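Local coordinates for protein dihydroxyacetone kinase (Citrobacter freundii, PDB 1UN8) that catalyses the ATP-dependent phosphorylation of dihydroxyacetone to dihydroxyacetone phosphate, the second step of the oxidative route of glycerol fermentation, at residues 253-258 against 287-292; 236-241 against 278-283; 66-71 against 322-327; 197-202 against 296-301. One frame throughout, in Å; residues are numbered along the deposited sequence.

Interaction 1 of 4, residues 253-258 against 287-292; sequences RLAVMI and WLIGPA
V256 is gripped at both ends by the neighbouring parallel strand: its N donates to W287 O at 3.0 Å, and its O accepts from I289 N at 2.8 Å. I289 O takes I258 N, giving the staggered ladder of parallel strands. The side chain of I258 spans the end of this ladder. Its CB lies 3.9 Å from P291 CA, and CG2 runs beside the proline ring, 4.0 Å from P291 CB. On the other branch, CG1 is anti to the carbonyl carbon (chi1 -53°) and carries CD1 back to L288 CD2 at 3.7 Å. A beta-branched residue suits the place because its two arms serve two partners. G290 suits its own, since a CB would run into I258 O. Beyond it a cis peptide leads into P291, yet A292 N reaches I258 O at 3.2 Å. On the face opposite V256 and L288, I289 CB sits 3.8 Å from M257 CB. V256, I258 and L288 pack on L276 of helix 266-277, which joins the two strands as a beta-alpha-beta unit; M257 meets helix 155-167, strand 301-309 flanks strand 254-260, and L288 and P291 touch I22 and A23 of the second subunit.

Interaction 2 of 4, residues 236-241 against 278-283; sequences VVNLMV and SSPLHS
N238, which follows a V237 packed on I272 and E275 of helix 266-277, is the first residue of segment 236-241 to meet S279 and the loop around it. Its CG stands anti to the carbonyl carbon (chi1 -72°), and this carries the amide along the helix side until N238 OD1 lies 3.6 Å from S279 CB, with P280 CD a little further off. No hydrogen bond forms here; the polar end of the asparagine simply rests against the serine and proline, and the residue is partly exposed, which suits an amide. M240, two residues on, turns to F303, L189 and V191 of the central mixed sheet. Helix 233-247 is thus one of the layers of this alpha/beta domain, resting on the sheet beside helix 266-277, and the loop that follows the latter folds against its flank. V241, the next residue, makes the main contact. Its N bonds V237 O at 2.7 Å, and its two methyls part round the type I turn from S279 to H282. V241 CG1, anti to the backbone N (chi1 169°), comes across to L281 CB at 3.6 Å and also borders P280 CD at 4.1 Å. V241 CG2 lies 3.6 Å from S279 CB and 3.5 Å from S279 OG. That hydroxyl can tolerate an apolar neighbour because OG donates to L276 O, near the C-terminal end of helix 266-277. A valine is short and broad enough for this place, and L281 runs on from it to pack on L276.

Interaction 3 of 4, residues 66-71 against 322-327; sequences VGFIGK and VETSNW
One water is gripped by both segments: S325 N donates to it at 2.9 Å, while the water donates in turn to V66 O and I69 O, each at 2.8 Å, so it links the two ends of the 66-69 loop to the other segment. Nearby, G67 O accepts N326 N at 3.0 Å on a lone pair in the carbonyl plane. G67 fits because a CB would collide with N326 ND2. T324 is well used: OG1, lying between its own N and carbonyl carbon (chi1 59°), accepts from W327 N in an ST motif, leaving CG2 to rest on the I69 carbonyl. F68 brings CE2 to 3.6 Å from N326 C; W327 itself makes a cation-pi contact with K160. Further along, E323 N binds K71 O at 2.8 Å, and G70 CA lies 3.3 Å from E323 O in a CA-H...O contact that leaves no room for a CB. The extended K71 chain crosses E323 through its methylenes, K71 NZ staying 4.4 Å from E323 OE2, too far for a salt bridge; a second water donates to E323 OE1 and lies beside K71 N. The loop after strand 52-59, whose start carries substrate-binding H61, is thus joined to the loop after helix 314-319: peptide bonds and water align the backbones, while F68, T324 and the K71 and E323 methylenes supply much of the buried surface, the charges probably adding only mild attraction.

Interaction 4 of 4, residues 197-202 against 296-301; sequences HLPQET and TALDMK
L298 and D299 are the two residues of segment 296-301 that meet H197 and its neighbours. The segment starts at T296, whose O receives a hydrogen bond from H61 ND1, tying it to a substrate-binding histidine. A type II' beta turn then runs from A297 to M300, closed by M300 N to A297 O at 2.9 Å. Its second residue, L298, has the positive phi of that position, and the turn presents its side chain to the other loop. L298 CD1 comes 3.5 Å from H197 O, meets L198 CD2 at 4.0 Å with the two chains crossing nearly at right angles, and skirts P199 CD at 4.3 Å; a leucine suits this apolar patch. D299 comes next, its CG between its own N and carbonyl carbon (chi1 67°), which turns the carboxylate across to H197. D299 OD1 takes H197 N at 2.7 Å and D299 OD2 takes H197 ND1 at a short 2.5 Å, each by its syn lone pair. The first bond anchors the carboxylate to the backbone; the second, nearly straight (166°), sets the turn of the imidazole, with OD2 only 7° out of the ring plane although the carboxylate is steeply tilted to it. OD2 also forms a salt bridge with K301 NZ of the second subunit, which should favour the ionised carboxylate. K301, ending the segment, returns the bridge to D299 of the second subunit and also pairs with E268. This is a reciprocal salt-bridge pair at the homodimer interface, next to the substrate site: the L298 side chain comes to about 4 Å from G60, and the side chains of L198 and active-site H220 are about 8 Å apart.

How the interactions relate
All four contacts lie in the dihydroxyacetone-binding part of the chain, not in the C-terminal helical barrel that holds ATP and lipid. Interactions 1 and 2 touch: L254 CD1 packs on L281 CD1 at 3.4 Å, and R253 NH1 probably bonds S283 O at 2.9 Å, so the loop 278-283 is tied to the start of strand 254-260 by one apolar and one polar contact. Interaction 1 is nested inside the loop closed by interaction 4; segments 287-292 and 296-301 adjoin, and both contacts touch the second subunit. Interactions 3 and 4 approach the substrate site separately, nearest atoms about 8 Å apart; F68 is about 8 Å from H61 between side chains. Interaction 2 is remote from the annotated sites.

Interaction 1 of 4, residues 253-258 against 287-292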
loop_
_atom_site.group_PDB
_atom_site.type_symbol
_atom_site.label_atom_id
_atom_site.label_comp_id
_atom_site.label_asym_id
_atom_site.label_seq_id
_atom_site.Cartn_x
_atom_site.Cartn_y
_atom_site.Cartn_z
ATOM N N ARG A 253 24.872 -10.265 13.125
ATOM C CA ARG A 253 24.259 -9.844 11.879
ATOM C C ARG A 253 22.743 -9.765 12.051
ATOM O O ARG A 253 22.167 -10.406 12.941
ATOM C CB ARG A 253 24.630 -10.808 10.746
ATOM C CG ARG A 253 26.138 -10.975 10.543
ATOM C CD ARG A 253 26.860 -9.639 10.548
ATOM N NE ARG A 253 26.534 -8.819 9.383
ATOM C CZ ARG A 253 26.982 -7.578 9.204
ATOM N NH1 ARG A 253 27.771 -7.025 10.117
ATOM N NH2 ARG A 253 26.647 -6.890 8.117
ATOM N N LEU A 254 22.106 -8.980 11.184
ATOM C CA LEU A 254 20.669 -8.756 11.252
ATOM C C LEU A 254 19.935 -8.713 9.922
ATOM O O LEU A 254 20.450 -8.290 8.896
ATOM C CB LEU A 254 20.366 -7.409 11.943
ATOM C CG LEU A 254 20.949 -7.130 13.332
ATOM C CD1 LEU A 254 20.972 -5.643 13.616
ATOM C CD2 LEU A 254 20.148 -7.853 14.399
ATOM N N ALA A 255 18.707 -9.165 9.986
ATOM C CA ALA A 255 17.799 -9.102 8.855
ATOM C C ALA A 255 16.764 -8.064 9.325
ATOM O O ALA A 255 16.276 -8.174 10.449
ATOM C CB ALA A 255 17.129 -10.442 8.562
ATOM N N VAL A 256 16.412 -7.079 8.512
ATOM C CA VAL A 256 15.438 -6.076 8.925
ATOM C C VAL A 256 14.254 -6.012 7.975
ATOM O O VAL A 256 14.421 -5.926 6.751
ATOM C CB VAL A 256 16.091 -4.668 9.018
ATOM C CG1 VAL A 256 15.037 -3.591 9.212
ATOM C CG2 VAL A 256 17.100 -4.644 10.159
ATOM N N MET A 257 13.059 -6.059 8.552
ATOM C CA MET A 257 11.847 -5.995 7.760
ATOM C C MET A 257 11.166 -4.627 7.881
ATOM O O MET A 257 10.797 -4.195 8.978
ATOM C CB MET A 257 10.884 -7.098 8.190
ATOM C CG MET A 257 9.482 -6.938 7.638
ATOM S SD MET A 257 8.430 -8.369 7.970
ATOM C CE MET A 257 8.545 -8.473 9.759
ATOM N N ILE A 258 11.024 -3.944 6.748
ATOM C CA ILE A 258 10.363 -2.637 6.688
ATOM C C ILE A 258 8.927 -2.897 6.224
ATOM O O ILE A 258 8.676 -3.162 5.048
ATOM C CB ILE A 258 11.060 -1.700 5.681
ATOM C CG1 ILE A 258 12.552 -1.621 6.001
ATOM C CG2 ILE A 258 10.450 -0.313 5.738
ATOM C CD1 ILE A 258 13.456 -1.909 4.824
ATOM N N TRP A 287 20.332 -8.339 5.243
ATOM C CA TRP A 287 19.126 -8.525 4.456
ATOM C C TRP A 287 18.011 -7.535 4.787
ATOM O O TRP A 287 17.848 -7.124 5.930
ATOM C CB TRP A 287 18.573 -9.947 4.619
ATOM C CG TRP A 287 19.550 -11.049 4.331
ATOM C CD1 TRP A 287 20.319 -11.725 5.241
ATOM C CD2 TRP A 287 19.877 -11.593 3.047
ATOM N NE1 TRP A 287 21.098 -12.654 4.603
ATOM C CE2 TRP A 287 20.850 -12.595 3.256
ATOM C CE3 TRP A 287 19.442 -11.333 1.742
ATOM C CZ2 TRP A 287 21.399 -13.335 2.205
ATOM C CZ3 TRP A 287 19.987 -12.065 0.699
ATOM C CH2 TRP A 287 20.957 -13.056 0.936
ATOM N N LEU A 288 17.263 -7.146 3.757
ATOM C CA LEU A 288 16.105 -6.273 3.910
ATOM C C LEU A 288 14.890 -7.068 3.456
ATOM O O LEU A 288 14.945 -7.791 2.461
ATOM C CB LEU A 288 16.209 -5.025 3.044
ATOM C CG LEU A 288 17.119 -3.890 3.499
ATOM C CD1 LEU A 288 16.940 -2.730 2.545
ATOM C CD2 LEU A 288 16.776 -3.462 4.912
ATOM N N ILE A 289 13.809 -6.970 4.214
ATOM C CA ILE A 289 12.569 -7.632 3.853
ATOM C C ILE A 289 11.605 -6.449 3.717
ATOM O O ILE A 289 11.212 -5.826 4.715
ATOM C CB ILE A 289 12.063 -8.608 4.949
ATOM C CG1 ILE A 289 13.096 -9.699 5.248
ATOM C CG2 ILE A 289 10.805 -9.289 4.473
ATOM C CD1 ILE A 289 14.299 -9.205 6.016
ATOM N N GLY A 290 11.251 -6.124 2.477
ATOM C CA GLY A 290 10.369 -5.002 2.218
ATOM C C GLY A 290 11.237 -3.869 1.700
ATOM O O GLY A 290 12.381 -4.125 1.349
ATOM N N PRO A 291 10.760 -2.611 1.676
ATOM C CA PRO A 291 9.444 -2.149 2.125
ATOM C C PRO A 291 8.282 -2.811 1.413
ATOM O O PRO A 291 8.298 -2.954 0.202
ATOM C CB PRO A 291 9.506 -0.639 1.879
ATOM C CG PRO A 291 10.432 -0.514 0.730
ATOM C CD PRO A 291 11.521 -1.493 1.087
ATOM N N ALA A 292 7.281 -3.217 2.184
ATOM C CA ALA A 292 6.093 -3.862 1.649
ATOM C C ALA A 292 5.004 -3.904 2.721
ATOM O O ALA A 292 5.289 -3.795 3.917
ATOM C CB ALA A 292 6.426 -5.280 1.193
#

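Interaction 2 of 4, residues 236-241 against 278-283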
loop_
_atom_site.group_PDB
_atom_site.type_symbol
_atom_site.label_atom_id
_atom_site.label_comp_id
_atom_site.label_asym_id
_atom_site.label_seq_id
_atom_site.Cartn_x
_atom_site.Cartn_y
_atom_site.Cartn_z
ATOM N N VAL A 236 12.668 10.385 13.030
ATOM C CA VAL A 236 11.805 9.280 13.414
ATOM C C VAL A 236 12.502 7.926 13.282
ATOM O O VAL A 236 12.451 7.114 14.197
ATOM C CB VAL A 236 10.506 9.276 12.581
ATOM C CG1 VAL A 236 9.659 8.060 12.927
ATOM C CG2 VAL A 236 9.733 10.558 12.850
ATOM N N VAL A 237 13.168 7.676 12.162
ATOM C CA VAL A 237 13.833 6.394 12.004
ATOM C C VAL A 237 15.003 6.191 12.961
ATOM O O VAL A 237 15.190 5.091 13.492
ATOM C CB VAL A 237 14.303 6.182 10.546
ATOM C CG1 VAL A 237 15.233 4.976 10.448
ATOM C CG2 VAL A 237 13.097 5.947 9.664
ATOM N N ASN A 238 15.785 7.239 13.206
ATOM C CA ASN A 238 16.920 7.087 14.110
ATOM C C ASN A 238 16.457 6.847 15.543
ATOM O O ASN A 238 17.077 6.087 16.293
ATOM C CB ASN A 238 17.838 8.306 14.040
ATOM C CG ASN A 238 18.632 8.366 12.738
ATOM O OD1 ASN A 238 19.088 7.341 12.217
ATOM N ND2 ASN A 238 18.817 9.573 12.222
ATOM N N LEU A 239 15.361 7.487 15.926
ATOM C CA LEU A 239 14.840 7.293 17.257
ATOM C C LEU A 239 14.458 5.825 17.396
ATOM O O LEU A 239 14.741 5.178 18.413
ATOM C CB LEU A 239 13.618 8.183 17.473
ATOM C CG LEU A 239 12.732 7.901 18.691
ATOM C CD1 LEU A 239 13.581 7.732 19.947
ATOM C CD2 LEU A 239 11.740 9.042 18.863
ATOM N N MET A 240 13.819 5.302 16.355
ATOM C CA MET A 240 13.386 3.918 16.331
ATOM C C MET A 240 14.587 2.996 16.339
ATOM O O MET A 240 14.609 1.983 17.044
ATOM C CB MET A 240 12.534 3.670 15.091
ATOM C CG MET A 240 11.151 4.296 15.179
ATOM S SD MET A 240 10.139 4.174 13.674
ATOM C CE MET A 240 9.335 2.556 13.881
ATOM N N VAL A 241 15.600 3.353 15.567
ATOM C CA VAL A 241 16.790 2.531 15.512
ATOM C C VAL A 241 17.480 2.456 16.872
ATOM O O VAL A 241 18.005 1.406 17.254
ATOM C CB VAL A 241 17.766 3.050 14.438
ATOM C CG1 VAL A 241 19.125 2.359 14.562
ATOM C CG2 VAL A 241 17.178 2.784 13.073
ATOM N N SER A 278 20.976 4.383 6.333
ATOM C CA SER A 278 21.939 5.366 6.805
ATOM C C SER A 278 21.970 5.447 8.327
ATOM O O SER A 278 22.661 6.294 8.890
ATOM C CB SER A 278 21.589 6.740 6.245
ATOM O OG SER A 278 21.435 6.675 4.844
ATOM N N SER A 279 21.217 4.576 8.993
ATOM C CA SER A 279 21.167 4.591 10.445
ATOM C C SER A 279 22.323 3.794 11.034
ATOM O O SER A 279 22.974 3.018 10.341
ATOM C CB SER A 279 19.827 4.026 10.938
ATOM O OG SER A 279 19.757 2.624 10.754
ATOM N N PRO A 280 22.600 3.992 12.328
ATOM C CA PRO A 280 23.685 3.275 12.996
ATOM C C PRO A 280 23.474 1.767 12.922
ATOM O O PRO A 280 24.372 0.991 13.246
ATOM C CB PRO A 280 23.607 3.792 14.429
ATOM C CG PRO A 280 23.058 5.168 14.257
ATOM C CD PRO A 280 21.983 4.972 13.234
ATOM N N LEU A 281 22.286 1.360 12.485
ATOM C CA LEU A 281 21.936 -0.054 12.377
ATOM C C LEU A 281 22.489 -0.660 11.093
ATOM O O LEU A 281 22.609 -1.876 10.945
ATOM C CB LEU A 281 20.419 -0.183 12.401
ATOM C CG LEU A 281 19.789 -1.563 12.437
ATOM C CD1 LEU A 281 20.287 -2.323 13.641
ATOM C CD2 LEU A 281 18.289 -1.410 12.501
ATOM N N HIS A 282 22.838 0.234 10.180
ATOM C CA HIS A 282 23.365 -0.080 8.858
ATOM C C HIS A 282 24.454 -1.151 8.724
ATOM O O HIS A 282 24.297 -2.106 7.957
ATOM C CB HIS A 282 23.817 1.245 8.224
ATOM C CG HIS A 282 24.945 1.120 7.248
ATOM N ND1 HIS A 282 24.834 0.430 6.057
ATOM C CD2 HIS A 282 26.201 1.630 7.272
ATOM C CE1 HIS A 282 25.973 0.523 5.391
ATOM N NE2 HIS A 282 26.818 1.244 6.107
ATOM N N SER A 283 25.552 -0.992 9.459
ATOM C CA SER A 283 26.682 -1.918 9.381
ATOM C C SER A 283 26.428 -3.358 9.807
ATOM O O SER A 283 27.315 -4.191 9.688
ATOM C CB SER A 283 27.859 -1.373 10.191
ATOM O OG SER A 283 27.526 -1.266 11.565
#

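Interaction 3 of 4, residues 66-71 against 322-327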
loop_
_atom_site.group_PDB
_atom_site.type_symbol
_atom_site.label_atom_id
_atom_site.label_comp_id
_atom_site.label_asym_id
_atom_site.label_seq_id
_atom_site.Cartn_x
_atom_site.Cartn_y
_atom_site.Cartn_z
ATOM N N VAL A 66 -3.422 -15.078 5.734
ATOM C CA VAL A 66 -3.728 -15.871 4.544
ATOM C C VAL A 66 -2.616 -15.783 3.485
ATOM O O VAL A 66 -2.362 -16.738 2.767
ATOM C CB VAL A 66 -5.059 -15.414 3.926
ATOM C CG1 VAL A 66 -5.271 -16.071 2.602
ATOM C CG2 VAL A 66 -6.232 -15.673 4.875
ATOM N N GLY A 67 -1.959 -14.627 3.397
ATOM C CA GLY A 67 -0.887 -14.397 2.441
ATOM C C GLY A 67 0.382 -15.164 2.771
ATOM O O GLY A 67 1.335 -15.214 1.969
ATOM N N PHE A 68 0.414 -15.773 3.948
ATOM C CA PHE A 68 1.563 -16.592 4.308
ATOM C C PHE A 68 1.217 -18.055 4.510
ATOM O O PHE A 68 1.860 -18.769 5.276
ATOM C CB PHE A 68 2.341 -15.948 5.450
ATOM C CG PHE A 68 2.612 -14.514 5.191
ATOM C CD1 PHE A 68 1.855 -13.526 5.827
ATOM C CD2 PHE A 68 3.607 -14.136 4.301
ATOM C CE1 PHE A 68 2.081 -12.182 5.599
ATOM C CE2 PHE A 68 3.838 -12.810 4.065
ATOM C CZ PHE A 68 3.056 -11.805 4.736
ATOM N N ILE A 69 0.181 -18.486 3.808
ATOM C CA ILE A 69 -0.238 -19.885 3.822
ATOM C C ILE A 69 0.426 -20.531 2.598
ATOM O O ILE A 69 0.400 -19.966 1.501
ATOM C CB ILE A 69 -1.778 -19.999 3.702
ATOM C CG1 ILE A 69 -2.455 -19.625 5.013
ATOM C CG2 ILE A 69 -2.191 -21.411 3.250
ATOM C CD1 ILE A 69 -3.949 -19.482 4.870
ATOM N N GLY A 70 1.017 -21.702 2.791
ATOM C CA GLY A 70 1.663 -22.430 1.709
ATOM C C GLY A 70 2.940 -23.146 2.108
ATOM O O GLY A 70 3.461 -22.963 3.233
ATOM N N LYS A 71 3.362 -23.880 1.137
ATOM C CA LYS A 71 4.589 -24.640 1.324
ATOM C C LYS A 71 5.712 -23.782 1.910
ATOM O O LYS A 71 6.067 -22.739 1.358
ATOM C CB LYS A 71 5.007 -25.231 -0.022
ATOM C CG LYS A 71 6.202 -26.159 0.021
ATOM C CD LYS A 71 6.540 -26.649 -1.380
ATOM C CE LYS A 71 7.731 -27.590 -1.372
ATOM N NZ LYS A 71 8.097 -27.977 -2.763
ATOM N N VAL A 322 9.569 -20.195 -0.441
ATOM C CA VAL A 322 8.321 -20.790 0.035
ATOM C C VAL A 322 7.287 -20.531 -1.054
ATOM O O VAL A 322 7.609 -19.905 -2.063
ATOM C CB VAL A 322 7.861 -20.157 1.373
ATOM C CG1 VAL A 322 8.922 -20.389 2.441
ATOM C CG2 VAL A 322 7.608 -18.659 1.195
ATOM N N GLU A 323 6.064 -21.013 -0.870
ATOM C CA GLU A 323 5.027 -20.785 -1.869
ATOM C C GLU A 323 3.812 -20.124 -1.245
ATOM O O GLU A 323 2.846 -20.797 -0.878
ATOM C CB GLU A 323 4.596 -22.096 -2.510
ATOM C CG GLU A 323 5.744 -22.945 -2.970
ATOM C CD GLU A 323 5.284 -24.125 -3.783
ATOM O OE1 GLU A 323 4.162 -24.630 -3.519
ATOM O OE2 GLU A 323 6.054 -24.544 -4.677
ATOM N N THR A 324 3.858 -18.803 -1.134
ATOM C CA THR A 324 2.749 -18.056 -0.556
ATOM C C THR A 324 2.404 -16.841 -1.409
ATOM O O THR A 324 3.181 -16.427 -2.270
ATOM C CB THR A 324 3.088 -17.579 0.868
ATOM O OG1 THR A 324 4.252 -16.739 0.825
ATOM C CG2 THR A 324 3.359 -18.774 1.782
ATOM N N SER A 325 1.240 -16.261 -1.157
ATOM C CA SER A 325 0.823 -15.103 -1.929
ATOM C C SER A 325 1.649 -13.864 -1.668
ATOM O O SER A 325 1.770 -13.006 -2.542
ATOM C CB SER A 325 -0.634 -14.759 -1.636
ATOM O OG SER A 325 -1.497 -15.835 -1.958
ATOM N N ASN A 326 2.223 -13.738 -0.463
ATOM C CA ASN A 326 2.905 -12.480 -0.157
ATOM C C ASN A 326 4.289 -12.493 0.504
ATOM O O ASN A 326 4.795 -11.430 0.852
ATOM C CB ASN A 326 1.961 -11.626 0.694
ATOM C CG ASN A 326 0.666 -11.323 -0.008
ATOM O OD1 ASN A 326 0.548 -10.354 -0.746
ATOM N ND2 ASN A 326 -0.336 -12.155 0.243
ATOM N N TRP A 327 4.918 -13.648 0.696
ATOM C CA TRP A 327 6.241 -13.615 1.304
ATOM C C TRP A 327 7.156 -12.886 0.340
ATOM O O TRP A 327 7.193 -13.200 -0.851
ATOM C CB TRP A 327 6.737 -15.035 1.664
ATOM C CG TRP A 327 8.157 -15.003 2.100
ATOM C CD1 TRP A 327 9.264 -15.297 1.354
ATOM C CD2 TRP A 327 8.637 -14.578 3.380
ATOM N NE1 TRP A 327 10.404 -15.073 2.087
ATOM C CE2 TRP A 327 10.051 -14.632 3.334
ATOM C CE3 TRP A 327 8.013 -14.152 4.561
ATOM C CZ2 TRP A 327 10.852 -14.275 4.426
ATOM C CZ3 TRP A 327 8.806 -13.798 5.644
ATOM C CH2 TRP A 327 10.213 -13.862 5.569
HETATM O O HOH W 1 -0.531 -17.462 0.763
HETATM O O HOH W 2 2.537 -23.956 -1.230
#

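Interaction 4 of 4, residues 197-202 against 296-301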
loop_
_atom_site.group_PDB
_atom_site.type_symbol
_atom_site.label_atom_id
_atom_site.label_comp_id
_atom_site.label_asym_id
_atom_site.label_seq_id
_atom_site.Cartn_x
_atom_site.Cartn_y
_atom_site.Cartn_z
ATOM N N HIS A 197 -8.923 3.747 9.114
ATOM C CA HIS A 197 -10.343 3.953 8.887
ATOM C C HIS A 197 -11.026 2.607 9.089
ATOM O O HIS A 197 -10.632 1.607 8.501
ATOM C CB HIS A 197 -10.606 4.446 7.462
ATOM C CG HIS A 197 -10.137 5.844 7.215
ATOM N ND1 HIS A 197 -9.071 6.136 6.391
ATOM C CD2 HIS A 197 -10.568 7.029 7.710
ATOM C CE1 HIS A 197 -8.863 7.441 6.391
ATOM N NE2 HIS A 197 -9.758 8.005 7.183
ATOM N N LEU A 198 -12.053 2.583 9.924
ATOM C CA LEU A 198 -12.777 1.355 10.195
ATOM C C LEU A 198 -13.985 1.217 9.284
ATOM O O LEU A 198 -14.560 2.214 8.866
ATOM C CB LEU A 198 -13.221 1.340 11.650
ATOM C CG LEU A 198 -12.076 1.346 12.666
ATOM C CD1 LEU A 198 -12.650 1.511 14.070
ATOM C CD2 LEU A 198 -11.266 0.043 12.556
ATOM N N PRO A 199 -14.381 -0.021 8.958
ATOM C CA PRO A 199 -15.539 -0.244 8.086
ATOM C C PRO A 199 -16.863 -0.005 8.815
ATOM O O PRO A 199 -17.756 -0.859 8.808
ATOM C CB PRO A 199 -15.363 -1.694 7.651
ATOM C CG PRO A 199 -14.767 -2.316 8.856
ATOM C CD PRO A 199 -13.721 -1.297 9.284
ATOM N N GLN A 200 -16.990 1.168 9.431
ATOM C CA GLN A 200 -18.196 1.509 10.169
ATOM C C GLN A 200 -18.241 2.986 10.524
ATOM O O GLN A 200 -17.239 3.703 10.441
ATOM C CB GLN A 200 -18.244 0.713 11.460
ATOM C CG GLN A 200 -17.175 1.165 12.428
ATOM C CD GLN A 200 -16.727 0.066 13.362
ATOM O OE1 GLN A 200 -16.444 -1.060 12.925
ATOM N NE2 GLN A 200 -16.636 0.383 14.656
ATOM N N GLU A 201 -19.417 3.424 10.943
ATOM C CA GLU A 201 -19.640 4.804 11.347
ATOM C C GLU A 201 -18.970 4.952 12.717
ATOM O O GLU A 201 -19.120 4.083 13.574
ATOM C CB GLU A 201 -21.144 5.033 11.459
ATOM C CG GLU A 201 -21.599 6.463 11.497
ATOM C CD GLU A 201 -23.113 6.553 11.437
ATOM O OE1 GLU A 201 -23.699 5.961 10.499
ATOM O OE2 GLU A 201 -23.716 7.208 12.316
ATOM N N THR A 202 -18.219 6.026 12.925
ATOM C CA THR A 202 -17.551 6.221 14.210
ATOM C C THR A 202 -17.850 7.577 14.840
ATOM O O THR A 202 -18.560 8.406 14.265
ATOM C CB THR A 202 -16.020 6.084 14.074
ATOM O OG1 THR A 202 -15.547 6.972 13.052
ATOM C CG2 THR A 202 -15.638 4.651 13.733
ATOM N N THR A 296 -0.525 -5.492 8.187
ATOM C CA THR A 296 -1.130 -4.173 8.250
ATOM C C THR A 296 -2.130 -3.929 9.345
ATOM O O THR A 296 -2.437 -4.808 10.136
ATOM C CB THR A 296 -1.834 -3.827 6.934
ATOM O OG1 THR A 296 -2.923 -4.735 6.735
ATOM C CG2 THR A 296 -0.859 -3.910 5.762
ATOM N N ALA A 297 -2.629 -2.696 9.365
ATOM C CA ALA A 297 -3.640 -2.220 10.312
ATOM C C ALA A 297 -4.577 -1.437 9.394
ATOM O O ALA A 297 -4.703 -0.211 9.485
ATOM C CB ALA A 297 -3.000 -1.295 11.352
ATOM N N LEU A 298 -5.211 -2.171 8.490
ATOM C CA LEU A 298 -6.083 -1.582 7.496
ATOM C C LEU A 298 -5.270 -0.505 6.769
ATOM O O LEU A 298 -4.175 -0.799 6.285
ATOM C CB LEU A 298 -7.335 -1.011 8.162
ATOM C CG LEU A 298 -8.236 -2.130 8.702
ATOM C CD1 LEU A 298 -9.428 -1.571 9.452
ATOM C CD2 LEU A 298 -8.697 -2.975 7.539
ATOM N N ASP A 299 -5.765 0.730 6.706
ATOM C CA ASP A 299 -5.026 1.779 6.009
ATOM C C ASP A 299 -4.198 2.704 6.909
ATOM O O ASP A 299 -3.858 3.825 6.520
ATOM C CB ASP A 299 -5.988 2.606 5.157
ATOM C CG ASP A 299 -6.975 3.400 5.986
ATOM O OD1 ASP A 299 -7.090 3.146 7.198
ATOM O OD2 ASP A 299 -7.646 4.278 5.414
ATOM N N MET A 300 -3.856 2.223 8.099
ATOM C CA MET A 300 -3.063 3.001 9.045
ATOM C C MET A 300 -1.828 3.625 8.399
ATOM O O MET A 300 -1.000 2.920 7.827
ATOM C CB MET A 300 -2.626 2.109 10.207
ATOM C CG MET A 300 -1.866 2.828 11.309
ATOM S SD MET A 300 -1.932 1.885 12.847
ATOM C CE MET A 300 -0.221 1.527 13.028
ATOM N N LYS A 301 -1.691 4.943 8.505
ATOM C CA LYS A 301 -0.531 5.580 7.920
ATOM C C LYS A 301 0.671 5.553 8.854
ATOM O O LYS A 301 1.019 6.559 9.470
ATOM C CB LYS A 301 -0.841 7.017 7.501
ATOM C CG LYS A 301 0.348 7.694 6.823
ATOM C CD LYS A 301 -0.040 8.768 5.818
ATOM C CE LYS A 301 1.197 9.146 4.988
ATOM N NZ LYS A 301 0.933 10.116 3.882
#